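Local structure of putative 4-amino-4-deoxychorismate lyase (Thermus thermophilus, 2ZGI) at residues E60-L63 and E64-E67; P101-L104 and Y105-V109; L13-A16 and F17-G21. The protein binds pyridoxal 5'-phosphate and is probably a lyase of the class-IV aminotransferase family, perhaps acting on 4-amino-4-deoxychorismate. All coordinates share one frame; numbering follows the deposited sequence.

Contact 1 of 3, residues E60-L63 and E64-E67; sequences EAFL and EDLE
Glu60 and Glu64 sit one turn apart on helix 59-72 and bring two acids together: Glu60 OE1 lies 3.2 Å from Glu64 OE1, with the carboxylate planes turned 61° against each other. Glu60 reaches this point because its chain folds back at chi2 (-60°), whereas the chain of Glu64 runs out extended beyond CG. On another flank, Phe62 CD1 comes within 4.1 Å of Asp65 OD2, the ring and the carboxylate standing perpendicular. Glu67 CG lies off the oxygen end of the Leu63 carbonyl, 3.0 Å from Leu63 O.

Behind these side chains runs the regular helical backbone, with Glu64 N to Glu60 O at 2.7 Å and Asp65 N to Ala61 O at 3.0 Å, followed by Leu66 N to Phe62 O and Glu67 N to Leu63 O. Further out, Asp65 OD2 is held by a salt bridge to Arg90 and a hydrogen bond to Ser92, both on strand 89-96, while the Phe62 ring meets that of Phe83. Leu63 and Leu66 turn to Leu38 of helix 38-51.

The buried acid thus has a cation to balance it, whereas the exposed pair of glutamates would repel if both were ionised, which may favour protonation of one.

Contact 2 of 3, residues P101-L104 and Y105-V109; sequences PLSL and YREGV
Ser103 and Glu107 are brought to a shared water by their torsions: Ser103 OG lies between its backbone N and carbonyl carbon (chi1 72°), and the Glu107 chain runs extended beyond CG (chi2 164°). The water stands 3.0 Å from Ser103 OG and donates to Glu107 OE1 at 2.6 Å, spanning one helical turn. The other carboxylate oxygen is taken by Arg106, whose NH1 forms a salt bridge with Glu107 OE2 at 2.9 Å, arriving from above the carboxylate plane. Both oxygens of the acid are therefore engaged.

Beneath them, Ser103 O accepts two backbone N-H groups. Glu107 N comes nearly along the C=O axis at 2.7 Å, and Arg106 N from well above the carbonyl plane at 3.0 Å. The helix ends where Gly108 takes positive phi, its N bonded to Leu104 O at 2.8 Å. Across the helix end, Leu104 CD1 meets Val109 CG1 at 3.7 Å, the two side chains crossing at about a right angle.

Helix 103-107 follows strand 89-96 and leads into strand 111-117. Leu104, Tyr105 and Val109 all rest on Leu223 of strand 223-224, and Tyr105 OH is hydrogen-bonded to Val220 O.

Contact 3 of 3, residues L13-A16 and F17-G21; sequences LPEA and FLYHG
Leu13 and Leu18 meet at about a right angle where the chain enters the short helix 15-19. Leu18 CD1 presses on Leu13 CB at 3.5 Å, tighter than usual for two carbons, while its other methyl, CD2, lies 3.0 Å from Pro14 O. Both branches of Leu18 are thus turned back on the two residues that precede the helix, but chi2 is nearly eclipsed (-21°), and with approaches this short the exact methyl positions are somewhat doubtful. Phe17 also meets Leu13: with CG anti to the backbone N (chi1 -176°), its ring crosses Leu13 obliquely, CE2 lying 4.2 Å from Leu13 CD1, and its CB lies beside the Pro14 ring.

On a different side of the helix Glu15 and Tyr19 run obliquely past each other. Glu15 CG comes within 3.4 Å of Tyr19 CD2, and the carboxylate plane is inclined 37° to the ring. Beyond CG the chain leads away from the ring, and its carboxylate forms salt bridges with Arg2 of the same chain and Arg95 of the second subunit. Tyr19 also faces that subunit, where Arg82 makes a cation-pi contact with its ring, and His20 meets Tyr130 there.

The backbone bonds are those of a short helix. Tyr19 N donates to Glu15 O at 2.7 Å in a nearly linear bond, and His20 N reaches Ala16 O at 2.9 Å, while Leu18 N divides itself between weak bonds to Pro14 O and Glu15 O. His20 is the first residue to leave helical angles, followed by Gly21 with positive phi.

The whole is a short helix entered through Pro14 at the N-cap, with Leu13 of the preceding loop packed against Phe17 and Leu18. Phe17 lies on Val89 and Leu91 of strand 89-96, and Glu15, Tyr19 and His20 belong to the subunit interface.

All three contacts are local helical turns, but contact 3 has five buried residues and no exposed one, whereas contacts 1 and 2 each mix buried residues with several exposed ones. Contacts 1 and 3 both adjoin strand 89-96, contact 1 through Phe62 and Asp65 and contact 3 through its apolar residues, though their nearest atoms are about 10 Å apart. Contact 2 lies on the opposite side of the chain's centre from contact 3, beside strand 223-224. Charge is handled differently in each: contact 1 has like acids close together on its exposed side and a paired acid on its buried side, an ion pair and a water settle the acid of contact 2, and contact 3 sends its carboxylate partly across to the second subunit.

Contact 1 of 3, residues E60-L63 and E64-E67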
# COMPACT_ATOMS: atom_id res chain seq x y z
N GLU D 60 -40.54 3.55 16.94
CA GLU D 60 -41.31 3.81 18.17
C GLU D 60 -40.52 3.56 19.45
O GLU D 60 -40.58 4.37 20.38
CB GLU D 60 -42.65 3.07 18.22
CG GLU D 60 -43.83 3.94 18.69
CD GLU D 60 -43.69 4.53 20.11
OE1 GLU D 60 -44.32 3.98 21.06
OE2 GLU D 60 -42.97 5.56 20.29
N ALA D 61 -39.75 2.46 19.47
CA ALA D 61 -38.97 2.08 20.63
C ALA D 61 -37.92 3.15 20.92
O ALA D 61 -37.71 3.53 22.08
CB ALA D 61 -38.32 0.70 20.40
N PHE D 62 -37.30 3.64 19.85
CA PHE D 62 -36.29 4.68 19.97
C PHE D 62 -36.92 6.00 20.37
O PHE D 62 -36.34 6.75 21.14
CB PHE D 62 -35.52 4.82 18.66
CG PHE D 62 -34.28 3.97 18.60
CD1 PHE D 62 -33.29 4.09 19.59
CD2 PHE D 62 -34.09 3.06 17.56
CE1 PHE D 62 -32.13 3.32 19.54
CE2 PHE D 62 -32.92 2.27 17.50
CZ PHE D 62 -31.94 2.42 18.49
N LEU D 63 -38.11 6.27 19.86
CA LEU D 63 -38.85 7.49 20.20
C LEU D 63 -39.37 7.45 21.64
O LEU D 63 -39.45 8.50 22.29
CB LEU D 63 -40.02 7.72 19.24
CG LEU D 63 -39.68 8.00 17.77
CD1 LEU D 63 -40.93 7.74 16.90
CD2 LEU D 63 -39.15 9.40 17.55
N GLU D 64 -39.71 6.26 22.12
CA GLU D 64 -40.00 6.02 23.54
C GLU D 64 -38.77 6.33 24.39
O GLU D 64 -38.84 7.07 25.36
CB GLU D 64 -40.33 4.55 23.72
CG GLU D 64 -41.44 4.23 24.68
CD GLU D 64 -41.97 2.82 24.44
OE1 GLU D 64 -42.87 2.66 23.58
OE2 GLU D 64 -41.44 1.88 25.07
N ASP D 65 -37.63 5.76 24.01
CA ASP D 65 -36.36 6.08 24.67
C ASP D 65 -36.11 7.57 24.69
O ASP D 65 -35.69 8.13 25.72
CB ASP D 65 -35.19 5.40 23.95
CG ASP D 65 -35.19 3.91 24.14
OD1 ASP D 65 -35.97 3.41 25.01
OD2 ASP D 65 -34.40 3.22 23.46
N LEU D 66 -36.35 8.21 23.54
CA LEU D 66 -36.04 9.62 23.39
C LEU D 66 -36.80 10.51 24.38
O LEU D 66 -36.19 11.38 25.02
CB LEU D 66 -36.19 10.06 21.94
CG LEU D 66 -35.80 11.47 21.52
CD1 LEU D 66 -34.39 11.90 22.03
CD2 LEU D 66 -35.90 11.58 20.00
N GLU D 67 -38.10 10.25 24.55
CA GLU D 67 -38.92 10.99 25.53
C GLU D 67 -38.33 10.92 26.93
O GLU D 67 -38.20 11.95 27.61
CB GLU D 67 -40.36 10.45 25.62
CG GLU D 67 -41.03 10.08 24.29
CD GLU D 67 -42.44 9.55 24.48
OE1 GLU D 67 -43.04 9.88 25.55
OE2 GLU D 67 -42.93 8.80 23.57

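Contact 2 of 3, residues P101-L104 and Y105-V109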
# COMPACT_ATOMS: atom_id res chain seq x y z
N PRO D 101 -15.01 26.32 21.80
CA PRO D 101 -14.93 27.78 21.83
C PRO D 101 -15.39 28.40 20.52
O PRO D 101 -15.03 27.94 19.41
CB PRO D 101 -13.42 28.05 22.06
CG PRO D 101 -12.94 26.85 22.75
CD PRO D 101 -13.71 25.70 22.12
N LEU D 102 -16.20 29.46 20.66
CA LEU D 102 -16.71 30.22 19.55
C LEU D 102 -15.61 30.70 18.58
O LEU D 102 -15.83 30.73 17.37
CB LEU D 102 -17.52 31.42 20.06
CG LEU D 102 -18.35 32.21 19.04
CD1 LEU D 102 -19.29 31.27 18.25
CD2 LEU D 102 -19.11 33.32 19.75
N SER D 103 -14.44 31.05 19.12
CA SER D 103 -13.33 31.52 18.28
C SER D 103 -12.89 30.50 17.24
O SER D 103 -12.43 30.87 16.17
CB SER D 103 -12.13 31.94 19.14
OG SER D 103 -11.51 30.81 19.71
N LEU D 104 -13.05 29.21 17.55
CA LEU D 104 -12.69 28.15 16.61
C LEU D 104 -13.43 28.22 15.28
O LEU D 104 -12.91 27.80 14.24
CB LEU D 104 -12.92 26.77 17.22
CG LEU D 104 -11.89 26.26 18.23
CD1 LEU D 104 -11.88 24.74 18.28
CD2 LEU D 104 -10.48 26.81 17.93
N TYR D 105 -14.66 28.72 15.34
CA TYR D 105 -15.48 28.84 14.13
C TYR D 105 -15.06 30.05 13.31
O TYR D 105 -15.37 30.12 12.12
CB TYR D 105 -16.97 28.89 14.50
CG TYR D 105 -17.45 27.58 15.08
CD1 TYR D 105 -17.97 26.59 14.26
CD2 TYR D 105 -17.33 27.31 16.45
CE1 TYR D 105 -18.39 25.36 14.78
CE2 TYR D 105 -17.75 26.07 16.98
CZ TYR D 105 -18.29 25.10 16.12
OH TYR D 105 -18.72 23.87 16.59
N ARG D 106 -14.37 30.99 13.95
CA ARG D 106 -13.86 32.20 13.30
C ARG D 106 -12.45 31.99 12.79
O ARG D 106 -12.15 32.29 11.64
CB ARG D 106 -13.84 33.37 14.29
CG ARG D 106 -15.16 34.10 14.50
CD ARG D 106 -14.92 35.33 15.39
NE ARG D 106 -13.70 36.04 14.99
CZ ARG D 106 -12.54 36.00 15.64
NH1 ARG D 106 -12.41 35.29 16.76
NH2 ARG D 106 -11.50 36.67 15.17
N GLU D 107 -11.60 31.45 13.67
CA GLU D 107 -10.17 31.26 13.41
C GLU D 107 -9.77 29.87 12.87
O GLU D 107 -8.65 29.67 12.37
CB GLU D 107 -9.39 31.59 14.69
CG GLU D 107 -9.77 32.97 15.23
CD GLU D 107 -9.36 33.23 16.68
OE1 GLU D 107 -8.69 32.36 17.30
OE2 GLU D 107 -9.70 34.32 17.21
N GLY D 108 -10.68 28.90 12.95
CA GLY D 108 -10.45 27.59 12.37
C GLY D 108 -9.60 26.65 13.20
O GLY D 108 -8.92 27.05 14.15
N VAL D 109 -9.64 25.38 12.82
CA VAL D 109 -8.86 24.34 13.46
C VAL D 109 -7.79 23.78 12.50
O VAL D 109 -7.84 24.03 11.29
CB VAL D 109 -9.76 23.17 13.93
CG1 VAL D 109 -10.84 23.67 14.93
CG2 VAL D 109 -10.42 22.46 12.74
O HOH W 1 -9.00 29.97 18.30

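Contact 3 of 3, residues L13-A16 and F17-G21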
# COMPACT_ATOMS: atom_id res chain seq x y z
N LEU D 13 -24.57 -7.15 28.07
CA LEU D 13 -24.84 -7.02 26.64
C LEU D 13 -24.38 -8.28 25.96
O LEU D 13 -23.52 -8.97 26.49
CB LEU D 13 -24.08 -5.82 26.09
CG LEU D 13 -24.52 -4.46 26.59
CD1 LEU D 13 -23.37 -3.44 26.56
CD2 LEU D 13 -25.66 -3.99 25.76
N PRO D 14 -24.95 -8.60 24.77
CA PRO D 14 -24.52 -9.79 24.03
C PRO D 14 -23.03 -9.74 23.65
O PRO D 14 -22.47 -8.67 23.39
CB PRO D 14 -25.37 -9.75 22.75
CG PRO D 14 -26.48 -8.82 23.07
CD PRO D 14 -25.94 -7.82 24.02
N GLU D 15 -22.45 -10.94 23.60
CA GLU D 15 -21.06 -11.23 23.30
C GLU D 15 -20.55 -10.50 22.05
O GLU D 15 -19.55 -9.74 22.12
CB GLU D 15 -20.95 -12.74 23.03
CG GLU D 15 -19.79 -13.38 23.69
CD GLU D 15 -19.96 -14.86 23.82
OE1 GLU D 15 -19.89 -15.57 22.79
OE2 GLU D 15 -20.17 -15.32 24.95
N ALA D 16 -21.24 -10.72 20.94
CA ALA D 16 -20.82 -10.22 19.63
C ALA D 16 -20.74 -8.71 19.63
O ALA D 16 -19.83 -8.13 19.04
CB ALA D 16 -21.75 -10.70 18.53
N PHE D 17 -21.68 -8.08 20.32
CA PHE D 17 -21.75 -6.64 20.44
C PHE D 17 -20.44 -6.07 21.01
O PHE D 17 -19.92 -5.08 20.49
CB PHE D 17 -22.90 -6.26 21.36
CG PHE D 17 -23.12 -4.78 21.48
CD1 PHE D 17 -24.02 -4.13 20.65
CD2 PHE D 17 -22.42 -4.03 22.43
CE1 PHE D 17 -24.24 -2.75 20.76
CE2 PHE D 17 -22.62 -2.64 22.54
CZ PHE D 17 -23.52 -2.01 21.71
N LEU D 18 -19.96 -6.70 22.09
CA LEU D 18 -18.78 -6.28 22.84
C LEU D 18 -17.52 -6.76 22.15
O LEU D 18 -16.53 -6.00 22.03
CB LEU D 18 -18.74 -6.91 24.27
CG LEU D 18 -19.77 -6.84 25.41
CD1 LEU D 18 -20.73 -5.66 25.27
CD2 LEU D 18 -20.53 -8.13 25.55
N TYR D 19 -17.51 -8.03 21.76
CA TYR D 19 -16.27 -8.67 21.29
C TYR D 19 -15.92 -8.37 19.84
O TYR D 19 -14.76 -8.51 19.43
CB TYR D 19 -16.32 -10.19 21.46
CG TYR D 19 -16.13 -10.70 22.89
CD1 TYR D 19 -15.32 -10.01 23.81
CD2 TYR D 19 -16.71 -11.89 23.29
CE1 TYR D 19 -15.12 -10.52 25.12
CE2 TYR D 19 -16.52 -12.40 24.59
CZ TYR D 19 -15.74 -11.70 25.50
OH TYR D 19 -15.53 -12.21 26.78
N HIS D 20 -16.93 -8.01 19.05
CA HIS D 20 -16.73 -7.90 17.61
C HIS D 20 -17.05 -6.53 17.05
O HIS D 20 -17.01 -6.32 15.83
CB HIS D 20 -17.59 -8.94 16.89
CG HIS D 20 -17.18 -10.35 17.15
ND1 HIS D 20 -18.01 -11.41 16.91
CD2 HIS D 20 -16.03 -10.88 17.65
CE1 HIS D 20 -17.39 -12.54 17.20
NE2 HIS D 20 -16.19 -12.25 17.65
N GLY D 21 -17.35 -5.60 17.95
CA GLY D 21 -17.84 -4.28 17.55
C GLY D 21 -19.05 -4.41 16.63
O GLY D 21 -19.24 -3.60 15.72